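Long-range contact in bifunctional protein PutA (Bdellovibrio bacteriovorus, PDB 5UR2), which probably couples proline dehydrogenase activity to the NAD-dependent oxidation of L-glutamate gamma-semialdehyde to L-glutamate in proline breakdown: residues V706-K720 and Q734-G748. Numbering follows the deposited sequence.
Sequences VNHKYTTTIAFTGSK and QPGQQHVKRCIIEMG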
ATOM      1  N   VAL B 706     -19.330 -16.981  16.458  1.00 21.39           N
ATOM      2  CA  VAL B 706     -19.189 -17.112  15.008  1.00 24.90           C
ATOM      3  C   VAL B 706     -20.532 -16.880  14.329  1.00 25.86           C
ATOM      4  O   VAL B 706     -20.613 -16.195  13.303  1.00 24.74           O
ATOM      5  CB  VAL B 706     -18.597 -18.487  14.636  1.00 25.04           C
ATOM      6  CG1 VAL B 706     -18.900 -18.839  13.173  1.00 28.42           C
ATOM      7  CG2 VAL B 706     -17.089 -18.497  14.861  1.00 27.36           C
ATOM      8  N   ASN B 707     -21.607 -17.431  14.903  1.00 21.50           N
ATOM      9  CA  ASN B 707     -22.919 -17.401  14.272  1.00 21.80           C
ATOM     10  C   ASN B 707     -23.694 -16.118  14.519  1.00 25.19           C
ATOM     11  O   ASN B 707     -24.671 -15.878  13.812  1.00 28.21           O
ATOM     12  CB  ASN B 707     -23.786 -18.578  14.756  1.00 25.38           C
ATOM     13  CG  ASN B 707     -23.314 -19.916  14.201  1.00 34.13           C
ATOM     14  OD1 ASN B 707     -22.775 -19.982  13.097  1.00 41.99           O
ATOM     15  ND2 ASN B 707     -23.597 -20.994  14.922  1.00 35.33           N
ATOM     16  N   HIS B 708     -23.287 -15.286  15.476  1.00 18.76           N
ATOM     17  CA  HIS B 708     -24.123 -14.170  15.901  1.00 19.41           C
ATOM     18  C   HIS B 708     -24.301 -13.125  14.795  1.00 25.74           C
ATOM     19  O   HIS B 708     -23.409 -12.887  13.979  1.00 18.13           O
ATOM     20  CB  HIS B 708     -23.510 -13.504  17.131  1.00 19.33           C
ATOM     21  CG  HIS B 708     -24.476 -12.660  17.896  1.00 26.89           C
ATOM     22  ND1 HIS B 708     -24.791 -11.372  17.522  1.00 30.63           N
ATOM     23  CD2 HIS B 708     -25.206 -12.921  19.008  1.00 27.32           C
ATOM     24  CE1 HIS B 708     -25.679 -10.877  18.369  1.00 29.13           C
ATOM     25  NE2 HIS B 708     -25.946 -11.796  19.280  1.00 25.84           N
ATOM     26  N   LYS B 709     -25.460 -12.458  14.810  1.00 27.73           N
ATOM     27  CA  LYS B 709     -25.778 -11.484  13.769  1.00 26.94           C
ATOM     28  C   LYS B 709     -24.920 -10.222  13.859  1.00 26.21           C
ATOM     29  O   LYS B 709     -24.761  -9.534  12.850  1.00 27.50           O
ATOM     30  CB  LYS B 709     -27.265 -11.103  13.834  1.00 22.83           C
ATOM     31  CG  LYS B 709     -27.630 -10.350  15.107  1.00 26.36           C
ATOM     32  CD  LYS B 709     -29.117 -10.031  15.211  1.00 27.56           C
ATOM     33  CE  LYS B 709     -29.386  -9.268  16.504  1.00 31.06           C
ATOM     34  NZ  LYS B 709     -30.833  -9.175  16.826  1.00 32.83           N
ATOM     35  N   TYR B 710     -24.358  -9.902  15.027  1.00 21.10           N
ATOM     36  CA  TYR B 710     -23.530  -8.710  15.122  1.00 22.17           C
ATOM     37  C   TYR B 710     -22.099  -8.951  14.666  1.00 22.55           C
ATOM     38  O   TYR B 710     -21.391  -7.986  14.374  1.00 22.81           O
ATOM     39  CB  TYR B 710     -23.465  -8.187  16.558  1.00 26.40           C
ATOM     40  CG  TYR B 710     -24.727  -7.595  17.133  1.00 29.27           C
ATOM     41  CD1 TYR B 710     -25.777  -7.180  16.325  1.00 32.71           C
ATOM     42  CD2 TYR B 710     -24.854  -7.443  18.509  1.00 27.04           C
ATOM     43  CE1 TYR B 710     -26.936  -6.637  16.891  1.00 39.41           C
ATOM     44  CE2 TYR B 710     -25.989  -6.910  19.074  1.00 34.19           C
ATOM     45  CZ  TYR B 710     -27.024  -6.509  18.275  1.00 37.96           C
ATOM     46  OH  TYR B 710     -28.131  -5.974  18.888  1.00 42.98           O
ATOM     47  N   THR B 711     -21.648 -10.198  14.626  1.00 26.21           N
ATOM     48  CA  THR B 711     -20.263 -10.492  14.277  1.00 22.19           C
ATOM     49  C   THR B 711     -20.005 -10.183  12.806  1.00 18.81           C
ATOM     50  O   THR B 711     -20.612 -10.792  11.925  1.00 18.66           O
ATOM     51  CB  THR B 711     -19.954 -11.957  14.571  1.00 17.58           C
ATOM     52  OG1 THR B 711     -20.122 -12.195  15.970  1.00 22.07           O
ATOM     53  CG2 THR B 711     -18.537 -12.306  14.148  1.00 22.39           C
ATOM     54  N   THR B 712     -19.097  -9.247  12.540  1.00 18.86           N
ATOM     55  CA  THR B 712     -18.758  -8.865  11.176  1.00 21.97           C
ATOM     56  C   THR B 712     -17.512  -9.560  10.658  1.00 21.68           C
ATOM     57  O   THR B 712     -17.417  -9.834   9.462  1.00 22.90           O
ATOM     58  CB  THR B 712     -18.538  -7.352  11.087  1.00 20.40           C
ATOM     59  OG1 THR B 712     -17.454  -6.973  11.942  1.00 19.89           O
ATOM     60  CG2 THR B 712     -19.786  -6.632  11.547  1.00 16.08           C
ATOM     61  N   THR B 713     -16.572  -9.860  11.540  1.00 20.98           N
ATOM     62  CA  THR B 713     -15.278 -10.389  11.167  1.00 18.96           C
ATOM     63  C   THR B 713     -14.925 -11.517  12.121  1.00 22.00           C
ATOM     64  O   THR B 713     -15.117 -11.388  13.337  1.00 23.50           O
ATOM     65  CB  THR B 713     -14.242  -9.258  11.225  1.00 22.74           C
ATOM     66  OG1 THR B 713     -14.721  -8.171  10.423  1.00 22.32           O
ATOM     67  CG2 THR B 713     -12.864  -9.714  10.747  1.00 14.96           C
ATOM     68  N   ILE B 714     -14.424 -12.624  11.576  1.00 20.35           N
ATOM     69  CA  ILE B 714     -13.999 -13.774  12.377  1.00 24.89           C
ATOM     70  C   ILE B 714     -12.525 -14.035  12.095  1.00 22.35           C
ATOM     71  O   ILE B 714     -12.153 -14.302  10.947  1.00 19.22           O
ATOM     72  CB  ILE B 714     -14.840 -15.025  12.066  1.00 16.34           C
ATOM     73  CG1 ILE B 714     -16.325 -14.752  12.362  1.00 19.52           C
ATOM     74  CG2 ILE B 714     -14.324 -16.201  12.866  1.00 17.16           C
ATOM     75  CD1 ILE B 714     -17.301 -15.697  11.629  1.00 20.65           C
ATOM     76  N   ALA B 715     -11.687 -13.963  13.132  1.00 17.74           N
ATOM     77  CA  ALA B 715     -10.282 -14.348  13.030  1.00 16.96           C
ATOM     78  C   ALA B 715     -10.114 -15.670  13.764  1.00 21.07           C
ATOM     79  O   ALA B 715     -10.336 -15.746  14.979  1.00 23.75           O
ATOM     80  CB  ALA B 715      -9.358 -13.273  13.605  1.00 15.96           C
ATOM     81  N   PHE B 716      -9.769 -16.713  13.021  1.00 21.32           N
ATOM     82  CA  PHE B 716      -9.621 -18.057  13.554  1.00 23.27           C
ATOM     83  C   PHE B 716      -8.328 -18.653  13.050  1.00 19.95           C
ATOM     84  O   PHE B 716      -8.068 -18.649  11.845  1.00 20.35           O
ATOM     85  CB  PHE B 716     -10.774 -18.991  13.158  1.00 24.32           C
ATOM     86  CG  PHE B 716     -10.439 -20.448  13.333  1.00 26.26           C
ATOM     87  CD1 PHE B 716     -10.512 -21.049  14.584  1.00 29.14           C
ATOM     88  CD2 PHE B 716     -10.010 -21.209  12.246  1.00 27.94           C
ATOM     89  CE1 PHE B 716     -10.186 -22.393  14.752  1.00 33.35           C
ATOM     90  CE2 PHE B 716      -9.673 -22.547  12.399  1.00 31.55           C
ATOM     91  CZ  PHE B 716      -9.766 -23.144  13.657  1.00 37.40           C
ATOM     92  N   THR B 717      -7.533 -19.175  13.968  1.00 24.42           N
ATOM     93  CA  THR B 717      -6.348 -19.942  13.618  1.00 26.69           C
ATOM     94  C   THR B 717      -6.389 -21.269  14.353  1.00 25.44           C
ATOM     95  O   THR B 717      -6.507 -21.299  15.582  1.00 25.99           O
ATOM     96  CB  THR B 717      -5.077 -19.167  13.938  1.00 30.12           C
ATOM     97  OG1 THR B 717      -4.987 -18.054  13.039  1.00 29.92           O
ATOM     98  CG2 THR B 717      -3.860 -20.067  13.795  1.00 29.26           C
ATOM     99  N   GLY B 718      -6.312 -22.354  13.595  1.00 25.46           N
ATOM    100  CA  GLY B 718      -6.469 -23.688  14.145  1.00 32.02           C
ATOM    101  C   GLY B 718      -6.498 -24.719  13.038  1.00 36.73           C
ATOM    102  O   GLY B 718      -5.859 -24.548  11.991  1.00 39.41           O
ATOM    103  N   SER B 719      -7.269 -25.774  13.271  1.00 31.85           N
ATOM    104  CA  SER B 719      -7.268 -26.922  12.384  1.00 34.52           C
ATOM    105  C   SER B 719      -8.075 -26.649  11.120  1.00 44.54           C
ATOM    106  O   SER B 719      -8.956 -25.779  11.077  1.00 37.21           O
ATOM    107  CB  SER B 719      -7.845 -28.149  13.085  1.00 31.61           C
ATOM    108  OG  SER B 719      -9.244 -28.034  13.233  1.00 38.45           O
ATOM    109  N   LYS B 720      -7.761 -27.431  10.082  1.00 45.07           N
ATOM    110  CA  LYS B 720      -8.499 -27.349   8.830  1.00 41.32           C
ATOM    111  C   LYS B 720      -9.976 -27.649   9.057  1.00 41.33           C
ATOM    112  O   LYS B 720     -10.850 -26.937   8.550  1.00 44.72           O
ATOM    113  CB  LYS B 720      -7.911 -28.330   7.819  1.00 35.91           C
ATOM    114  CG  LYS B 720      -8.387 -28.121   6.393  1.00 29.97           C
ATOM    115  CD  LYS B 720      -7.899 -29.242   5.475  1.00 29.40           C
ATOM    116  CE  LYS B 720      -8.615 -30.540   5.826  1.00 34.31           C
ATOM    117  NZ  LYS B 720      -8.504 -31.554   4.774  1.00 43.09           N
ATOM    118  N   GLN B 734     -27.705 -14.434   8.976  1.00 29.42           N
ATOM    119  CA  GLN B 734     -28.637 -14.692  10.065  1.00 26.35           C
ATOM    120  C   GLN B 734     -29.781 -13.681  10.055  1.00 35.33           C
ATOM    121  O   GLN B 734     -29.676 -12.612   9.445  1.00 32.36           O
ATOM    122  CB  GLN B 734     -27.913 -14.629  11.408  1.00 27.65           C
ATOM    123  CG  GLN B 734     -26.737 -15.592  11.542  1.00 33.84           C
ATOM    124  CD  GLN B 734     -27.144 -17.058  11.628  1.00 38.36           C
ATOM    125  OE1 GLN B 734     -28.263 -17.392  12.032  1.00 41.02           O
ATOM    126  NE2 GLN B 734     -26.220 -17.941  11.268  1.00 36.47           N
ATOM    127  N   PRO B 735     -30.894 -14.006  10.711  1.00 38.42           N
ATOM    128  CA  PRO B 735     -31.949 -13.002  10.906  1.00 38.34           C
ATOM    129  C   PRO B 735     -31.394 -11.738  11.551  1.00 31.91           C
ATOM    130  O   PRO B 735     -30.699 -11.786  12.565  1.00 33.63           O
ATOM    131  CB  PRO B 735     -32.954 -13.716  11.822  1.00 34.06           C
ATOM    132  CG  PRO B 735     -32.768 -15.185  11.503  1.00 33.84           C
ATOM    133  CD  PRO B 735     -31.289 -15.341  11.204  1.00 36.72           C
ATOM    134  N   GLY B 736     -31.703 -10.594  10.956  1.00 34.99           N
ATOM    135  CA  GLY B 736     -31.212  -9.341  11.488  1.00 34.57           C
ATOM    136  C   GLY B 736     -29.778  -9.015  11.142  1.00 34.00           C
ATOM    137  O   GLY B 736     -29.293  -7.954  11.537  1.00 32.73           O
ATOM    138  N   GLN B 737     -29.079  -9.882  10.425  1.00 35.09           N
ATOM    139  CA  GLN B 737     -27.711  -9.589  10.017  1.00 30.58           C
ATOM    140  C   GLN B 737     -27.746  -8.716   8.762  1.00 29.21           C
ATOM    141  O   GLN B 737     -28.365  -9.083   7.754  1.00 32.05           O
ATOM    142  CB  GLN B 737     -26.968 -10.901   9.783  1.00 26.26           C
ATOM    143  CG  GLN B 737     -25.491 -10.797   9.456  1.00 30.12           C
ATOM    144  CD  GLN B 737     -24.938 -12.153   9.057  1.00 31.16           C
ATOM    145  OE1 GLN B 737     -25.314 -13.184   9.635  1.00 30.70           O
ATOM    146  NE2 GLN B 737     -24.065 -12.170   8.049  1.00 25.27           N
ATOM    147  N   GLN B 738     -27.122  -7.543   8.827  1.00 26.67           N
ATOM    148  CA  GLN B 738     -27.127  -6.668   7.658  1.00 30.75           C
ATOM    149  C   GLN B 738     -25.709  -6.403   7.167  1.00 25.27           C
ATOM    150  O   GLN B 738     -25.336  -5.263   6.875  1.00 28.48           O
ATOM    151  CB  GLN B 738     -27.868  -5.363   7.963  1.00 35.94           C
ATOM    152  CG  GLN B 738     -29.329  -5.627   8.339  1.00 43.78           C
ATOM    153  CD  GLN B 738     -30.200  -4.391   8.337  1.00 48.88           C
ATOM    154  OE1 GLN B 738     -29.753  -3.290   8.666  1.00 47.48           O
ATOM    155  NE2 GLN B 738     -31.467  -4.573   7.969  1.00 55.43           N
ATOM    156  N   HIS B 739     -24.936  -7.471   7.029  1.00 21.19           N
ATOM    157  CA  HIS B 739     -23.580  -7.392   6.510  1.00 22.93           C
ATOM    158  C   HIS B 739     -23.145  -8.783   6.090  1.00 24.59           C
ATOM    159  O   HIS B 739     -23.775  -9.791   6.435  1.00 27.10           O
ATOM    160  CB  HIS B 739     -22.614  -6.827   7.545  1.00 16.95           C
ATOM    161  CG  HIS B 739     -22.534  -7.658   8.789  1.00 28.59           C
ATOM    162  ND1 HIS B 739     -23.296  -7.393   9.907  1.00 26.66           N
ATOM    163  CD2 HIS B 739     -21.810  -8.766   9.081  1.00 24.89           C
ATOM    164  CE1 HIS B 739     -23.026  -8.286  10.843  1.00 27.88           C
ATOM    165  NE2 HIS B 739     -22.129  -9.131  10.366  1.00 30.31           N
ATOM    166  N   VAL B 740     -22.041  -8.812   5.354  1.00 20.29           N
ATOM    167  CA  VAL B 740     -21.387 -10.035   4.934  1.00 20.04           C
ATOM    168  C   VAL B 740     -20.220 -10.275   5.889  1.00 26.26           C
ATOM    169  O   VAL B 740     -19.429  -9.363   6.173  1.00 19.78           O
ATOM    170  CB  VAL B 740     -20.913  -9.939   3.472  1.00 21.08           C
ATOM    171  CG1 VAL B 740     -20.302 -11.260   3.006  1.00 20.86           C
ATOM    172  CG2 VAL B 740     -22.068  -9.551   2.552  1.00 29.48           C
ATOM    173  N   LYS B 741     -20.128 -11.488   6.409  1.00 23.46           N
ATOM    174  CA  LYS B 741     -19.054 -11.816   7.330  1.00 23.76           C
ATOM    175  C   LYS B 741     -17.736 -12.035   6.594  1.00 26.42           C
ATOM    176  O   LYS B 741     -17.701 -12.561   5.474  1.00 26.06           O
ATOM    177  CB  LYS B 741     -19.430 -13.049   8.157  1.00 20.32           C
ATOM    178  CG  LYS B 741     -20.427 -12.728   9.290  1.00 20.16           C
ATOM    179  CD  LYS B 741     -20.899 -13.949  10.054  1.00 17.59           C
ATOM    180  CE  LYS B 741     -21.937 -13.523  11.108  1.00 19.91           C
ATOM    181  NZ  LYS B 741     -22.582 -14.648  11.879  1.00 21.72           N
ATOM    182  N   ARG B 742     -16.648 -11.582   7.205  1.00 24.58           N
ATOM    183  CA  ARG B 742     -15.318 -11.837   6.686  1.00 21.39           C
ATOM    184  C   ARG B 742     -14.592 -12.792   7.617  1.00 27.93           C
ATOM    185  O   ARG B 742     -14.571 -12.576   8.836  1.00 17.72           O
ATOM    186  CB  ARG B 742     -14.514 -10.556   6.539  1.00 26.20           C
ATOM    187  CG  ARG B 742     -13.042 -10.869   6.230  1.00 30.44           C
ATOM    188  CD  ARG B 742     -12.282  -9.648   5.821  1.00 30.92           C
ATOM    189  NE  ARG B 742     -12.752  -9.152   4.537  1.00 36.69           N
ATOM    190  CZ  ARG B 742     -12.747  -7.869   4.197  1.00 39.39           C
ATOM    191  NH1 ARG B 742     -12.291  -6.943   5.058  1.00 26.57           N
ATOM    192  NH2 ARG B 742     -13.208  -7.514   3.001  1.00 41.62           N
ATOM    193  N   CYS B 743     -13.986 -13.832   7.039  1.00 27.53           N
ATOM    194  CA  CYS B 743     -13.178 -14.797   7.782  1.00 20.68           C
ATOM    195  C   CYS B 743     -11.700 -14.559   7.505  1.00 24.23           C
ATOM    196  O   CYS B 743     -11.297 -14.446   6.346  1.00 18.74           O
ATOM    197  CB  CYS B 743     -13.534 -16.227   7.399  1.00 23.91           C
ATOM    198  SG  CYS B 743     -15.194 -16.704   7.876  1.00 27.89           S
ATOM    199  N   ILE B 744     -10.906 -14.469   8.565  1.00 22.78           N
ATOM    200  CA  ILE B 744      -9.456 -14.394   8.476  1.00 17.46           C
ATOM    201  C   ILE B 744      -8.925 -15.683   9.095  1.00 26.66           C
ATOM    202  O   ILE B 744      -8.905 -15.813  10.324  1.00 27.38           O
ATOM    203  CB  ILE B 744      -8.914 -13.143   9.180  1.00 23.57           C
ATOM    204  CG1 ILE B 744      -9.640 -11.899   8.661  1.00 14.91           C
ATOM    205  CG2 ILE B 744      -7.400 -13.006   8.958  1.00 22.71           C
ATOM    206  CD1 ILE B 744      -9.392 -10.622   9.481  1.00 15.20           C
ATOM    207  N   ILE B 745      -8.480 -16.634   8.257  1.00 24.43           N
ATOM    208  CA  ILE B 745      -8.327 -18.039   8.644  1.00 25.52           C
ATOM    209  C   ILE B 745      -6.907 -18.530   8.357  1.00 25.57           C
ATOM    210  O   ILE B 745      -6.408 -18.367   7.240  1.00 20.71           O
ATOM    211  CB  ILE B 745      -9.319 -18.939   7.885  1.00 32.37           C
ATOM    212  CG1 ILE B 745     -10.761 -18.498   8.105  1.00 38.47           C
ATOM    213  CG2 ILE B 745      -9.146 -20.383   8.324  1.00 30.15           C
ATOM    214  CD1 ILE B 745     -11.261 -18.758   9.476  1.00 36.14           C
ATOM    215  N   GLU B 746      -6.286 -19.190   9.339  1.00 25.75           N
ATOM    216  CA  GLU B 746      -5.035 -19.930   9.161  1.00 32.83           C
ATOM    217  C   GLU B 746      -5.254 -21.366   9.638  1.00 33.99           C
ATOM    218  O   GLU B 746      -5.740 -21.573  10.754  1.00 34.12           O
ATOM    219  CB  GLU B 746      -3.901 -19.246   9.938  1.00 38.80           C
ATOM    220  CG  GLU B 746      -2.524 -19.925   9.841  1.00 50.83           C
ATOM    221  CD  GLU B 746      -1.522 -19.414  10.892  1.00 57.98           C
ATOM    222  OE1 GLU B 746      -1.553 -18.214  11.288  1.00 56.36           O
ATOM    223  OE2 GLU B 746      -0.714 -20.241  11.356  1.00 65.08           O
ATOM    224  N   MET B 747      -4.911 -22.365   8.797  1.00 31.80           N
ATOM    225  CA  MET B 747      -5.339 -23.746   9.041  1.00 27.55           C
ATOM    226  C   MET B 747      -4.241 -24.817   8.997  1.00 38.17           C
ATOM    227  O   MET B 747      -4.566 -26.012   8.970  1.00 43.49           O
ATOM    228  CB  MET B 747      -6.427 -24.142   8.045  1.00 30.98           C
ATOM    229  CG  MET B 747      -7.791 -23.606   8.386  1.00 27.94           C
ATOM    230  SD  MET B 747      -8.920 -24.045   7.085  1.00 29.14           S
ATOM    231  CE  MET B 747      -8.202 -23.151   5.719  1.00 35.01           C
ATOM    232  N   GLY B 748      -2.971 -24.459   9.007  1.00 38.73           N
ATOM    233  CA  GLY B 748      -1.949 -25.486   9.129  1.00 40.70           C
ATOM    234  C   GLY B 748      -1.296 -25.872   7.812  1.00 36.67           C
ATOM    235  O   GLY B 748      -1.624 -25.377   6.727  1.00 30.29           O
TER
HETATM  236  O   HOH W   1      -6.536 -15.922  11.688  1.00 21.53           O
HETATM  237  O   HOH W   2      -3.123 -15.713  12.957  1.00 29.22           O
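Lys-741 NZ is gripped by two carbonyls at and just past the C-terminal end of helix 698-707: it gives hydrogen bonds to Val-706 O and His-708 O, each at 2.9 Å. The side chain gets there fully stretched beyond CG and runs past Thr-711 O on the way. The helix end probably adds some favourable negative charge here. His-708 O also accepts the backbone N of Thr-711, which arrives from the other face of the carbonyl plane. Next along, His-739 donates NE2 to Thr-711 O at 2.7 Å, the oxygen near the ring plane but the donor well above the carbonyl plane. Thr-712 CG2 sits over the centre of one ring face, a CH-pi contact 3.7 Å from the centroid, while Gln-737 CG lies against the opposite face, offset toward the rim.

From here the two segments run as parallel strands 711-717 and 742-746, joined by helix 720-730 in a beta-alpha-beta unit of the aldehyde dehydrogenase domain. Six backbone bonds stitch them, from Arg-742 N to Thr-712 O through Gly-718 N to Glu-746 O. On the face that helix 720-730 covers, Ile-745 CD1 packs at the ring edge of Phe-716, 3.7 Å from Phe-716 CB. On the other face Thr-717 lies against Glu-746, the predicted active-site glutamate, with CG anti to the backbone N (chi1 180°) and the chain extended beyond it; its side chain comes within about 4 Å of that of Cys-780, the predicted active-site cysteine. Thr-717 OG1 is 3.5 Å from Glu-746 CB, and one water joins this hydroxyl to Ile-744 O, which receives the water's hydrogen at 2.7 Å.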